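Local coordinates for protein Xaa-Pro dipeptidase (Pyrococcus horikoshii, PDB 1WY2) that probably splits dipeptides that carry a C-terminal proline, as a homodimeric two-metal peptidase of the M24B family, at residues K249-S254 and S266-I271. Residues are numbered along the deposited sequence; the frame is centred on the assembly and turned at random.
Sequences KKAVES and SIARNI
Ile267 sets its CG2 methyl against Lys250, with CG2 3.5 Å from Lys250 CG. The same methyl faces Ser254, whose OG lies 3.9 Å from Ile267 CG2. It fits between two residues one helical turn apart. Ile271 meets the same stem of Lys250 from a second direction: its CD1 is 3.6 Å from Lys250 CB, and the two side chains cross at about a right angle. Only the first carbons of the lysine take part. Its CG is anti to the backbone N (chi1 -174°), which brings it to both isoleucines, and a bend at chi2 (64°) then leads the amino end away. Deeper in the interface, Ala251 and Ala268 meet, CB to CB at 4.2 Å. Both touch Leu285. Ser254 OG donates a 2.8 Å hydrogen bond to Lys250 O, from above the carbonyl plane, within its own helix. Replacing Ser254 by an alanine takes the hydroxyl away, would probably leave Lys250 O without its side-chain donor, and is likely to open a small gap beside the Ile267 methyl. The axes of segments 249-254 and 266-271 approach to 8.6 Å at 157°, nearly antiparallel. The Ala251 side chain touches Ile315 of strand 312-321, which carries the metal ligand Glu316, and lies about 13 Å from a bound zinc ion. Helices 235-254 and 261-274 form a helical hairpin within the pita-bread fold of M24 peptidases.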
ATOM      1  N   LYS A 249       0.344 -21.806  21.834  1.00 17.96           N
ATOM      2  CA  LYS A 249      -0.244 -21.716  23.167  1.00 20.27           C
ATOM      3  C   LYS A 249       0.800 -21.382  24.225  1.00 20.12           C
ATOM      4  O   LYS A 249       0.570 -20.533  25.089  1.00 21.30           O
ATOM      5  CB  LYS A 249      -0.940 -23.028  23.534  1.00 23.33           C
ATOM      6  CG  LYS A 249      -2.275 -23.238  22.844  1.00 28.74           C
ATOM      7  CD  LYS A 249      -2.901 -24.561  23.263  1.00 31.63           C
ATOM      8  CE  LYS A 249      -3.100 -24.627  24.774  1.00 34.70           C
ATOM      9  NZ  LYS A 249      -3.604 -25.960  25.212  1.00 39.44           N
ATOM     10  N   LYS A 250       1.949 -22.047  24.152  1.00 20.71           N
ATOM     11  CA  LYS A 250       3.022 -21.817  25.113  1.00 21.72           C
ATOM     12  C   LYS A 250       3.546 -20.384  25.015  1.00 21.84           C
ATOM     13  O   LYS A 250       3.781 -19.734  26.034  1.00 19.76           O
ATOM     14  CB  LYS A 250       4.166 -22.806  24.873  1.00 24.41           C
ATOM     15  CG  LYS A 250       5.278 -22.743  25.915  1.00 27.87           C
ATOM     16  CD  LYS A 250       4.763 -23.131  27.292  1.00 31.49           C
ATOM     17  CE  LYS A 250       5.882 -23.137  28.319  1.00 32.51           C
ATOM     18  NZ  LYS A 250       5.387 -23.534  29.667  1.00 36.04           N
ATOM     19  N   ALA A 251       3.717 -19.890  23.792  1.00 19.61           N
ATOM     20  CA  ALA A 251       4.211 -18.532  23.599  1.00 20.25           C
ATOM     21  C   ALA A 251       3.229 -17.510  24.163  1.00 19.88           C
ATOM     22  O   ALA A 251       3.632 -16.576  24.849  1.00 21.29           O
ATOM     23  CB  ALA A 251       4.463 -18.265  22.119  1.00 20.36           C
ATOM     24  N   VAL A 252       1.943 -17.684  23.876  1.00 19.61           N
ATOM     25  CA  VAL A 252       0.941 -16.753  24.388  1.00 19.48           C
ATOM     26  C   VAL A 252       0.959 -16.754  25.917  1.00 20.62           C
ATOM     27  O   VAL A 252       0.904 -15.698  26.549  1.00 18.77           O
ATOM     28  CB  VAL A 252      -0.481 -17.123  23.907  1.00 19.49           C
ATOM     29  CG1 VAL A 252      -1.506 -16.230  24.589  1.00 20.42           C
ATOM     30  CG2 VAL A 252      -0.583 -16.964  22.387  1.00 17.50           C
ATOM     31  N   GLU A 253       1.043 -17.942  26.507  1.00 22.12           N
ATOM     32  CA  GLU A 253       1.070 -18.076  27.964  1.00 22.88           C
ATOM     33  C   GLU A 253       2.335 -17.484  28.585  1.00 23.93           C
ATOM     34  O   GLU A 253       2.340 -17.118  29.763  1.00 24.87           O
ATOM     35  CB  GLU A 253       0.960 -19.553  28.362  1.00 25.75           C
ATOM     36  CG  GLU A 253      -0.351 -20.216  27.964  1.00 28.92           C
ATOM     37  CD  GLU A 253      -0.326 -21.728  28.133  1.00 31.34           C
ATOM     38  OE1 GLU A 253      -1.365 -22.376  27.868  1.00 34.05           O
ATOM     39  OE2 GLU A 253       0.730 -22.278  28.519  1.00 34.14           O
ATOM     40  N   SER A 254       3.401 -17.394  27.794  1.00 22.57           N
ATOM     41  CA  SER A 254       4.677 -16.861  28.263  1.00 23.88           C
ATOM     42  C   SER A 254       4.824 -15.356  28.054  1.00 24.58           C
ATOM     43  O   SER A 254       5.718 -14.727  28.626  1.00 24.88           O
ATOM     44  CB  SER A 254       5.831 -17.579  27.557  1.00 24.66           C
ATOM     45  OG  SER A 254       5.790 -18.974  27.801  1.00 27.00           O
ATOM     46  N   SER A 266      12.071 -17.420  21.196  1.00 21.71           N
ATOM     47  CA  SER A 266      12.739 -18.672  21.546  1.00 22.40           C
ATOM     48  C   SER A 266      11.816 -19.713  22.173  1.00 21.54           C
ATOM     49  O   SER A 266      12.020 -20.914  21.994  1.00 21.86           O
ATOM     50  CB  SER A 266      13.914 -18.400  22.488  1.00 24.63           C
ATOM     51  OG  SER A 266      14.928 -17.656  21.833  1.00 25.56           O
ATOM     52  N   ILE A 267      10.808 -19.263  22.913  1.00 21.54           N
ATOM     53  CA  ILE A 267       9.879 -20.198  23.542  1.00 22.42           C
ATOM     54  C   ILE A 267       9.202 -21.059  22.480  1.00 22.32           C
ATOM     55  O   ILE A 267       9.155 -22.286  22.588  1.00 21.78           O
ATOM     56  CB  ILE A 267       8.787 -19.457  24.352  1.00 23.33           C
ATOM     57  CG1 ILE A 267       9.413 -18.742  25.554  1.00 25.13           C
ATOM     58  CG2 ILE A 267       7.722 -20.446  24.811  1.00 22.91           C
ATOM     59  CD1 ILE A 267      10.077 -19.662  26.549  1.00 26.99           C
ATOM     60  N   ALA A 268       8.678 -20.408  21.447  1.00 21.28           N
ATOM     61  CA  ALA A 268       8.007 -21.118  20.370  1.00 20.64           C
ATOM     62  C   ALA A 268       8.997 -21.844  19.466  1.00 20.02           C
ATOM     63  O   ALA A 268       8.769 -22.991  19.074  1.00 20.05           O
ATOM     64  CB  ALA A 268       7.176 -20.140  19.544  1.00 21.79           C
ATOM     65  N   ARG A 269      10.101 -21.177  19.145  1.00 18.65           N
ATOM     66  CA  ARG A 269      11.100 -21.754  18.252  1.00 18.81           C
ATOM     67  C   ARG A 269      11.765 -23.001  18.822  1.00 19.76           C
ATOM     68  O   ARG A 269      12.000 -23.961  18.092  1.00 20.82           O
ATOM     69  CB  ARG A 269      12.161 -20.708  17.895  1.00 18.03           C
ATOM     70  CG  ARG A 269      13.004 -21.074  16.674  1.00 18.09           C
ATOM     71  CD  ARG A 269      13.794 -19.872  16.180  1.00 19.45           C
ATOM     72  NE  ARG A 269      12.909 -18.751  15.861  1.00 20.54           N
ATOM     73  CZ  ARG A 269      12.211 -18.635  14.733  1.00 19.83           C
ATOM     74  NH1 ARG A 269      12.295 -19.566  13.792  1.00 18.68           N
ATOM     75  NH2 ARG A 269      11.407 -17.593  14.559  1.00 20.48           N
ATOM     76  N   ASN A 270      12.058 -22.994  20.120  1.00 21.53           N
ATOM     77  CA  ASN A 270      12.692 -24.154  20.745  1.00 22.50           C
ATOM     78  C   ASN A 270      11.770 -25.371  20.741  1.00 22.37           C
ATOM     79  O   ASN A 270      12.230 -26.503  20.584  1.00 22.29           O
ATOM     80  CB  ASN A 270      13.129 -23.831  22.180  1.00 23.59           C
ATOM     81  CG  ASN A 270      14.308 -22.869  22.231  1.00 25.42           C
ATOM     82  OD1 ASN A 270      15.088 -22.773  21.283  1.00 29.22           O
ATOM     83  ND2 ASN A 270      14.450 -22.166  23.348  1.00 28.65           N
ATOM     84  N   ILE A 271      10.472 -25.136  20.912  1.00 21.83           N
ATOM     85  CA  ILE A 271       9.490 -26.215  20.907  1.00 21.48           C
ATOM     86  C   ILE A 271       9.459 -26.871  19.532  1.00 22.30           C
ATOM     87  O   ILE A 271       9.536 -28.096  19.413  1.00 23.01           O
ATOM     88  CB  ILE A 271       8.075 -25.684  21.256  1.00 21.45           C
ATOM     89  CG1 ILE A 271       7.997 -25.381  22.754  1.00 22.10           C
ATOM     90  CG2 ILE A 271       7.012 -26.697  20.852  1.00 22.39           C
ATOM     91  CD1 ILE A 271       6.719 -24.696  23.184  1.00 20.09           C
TER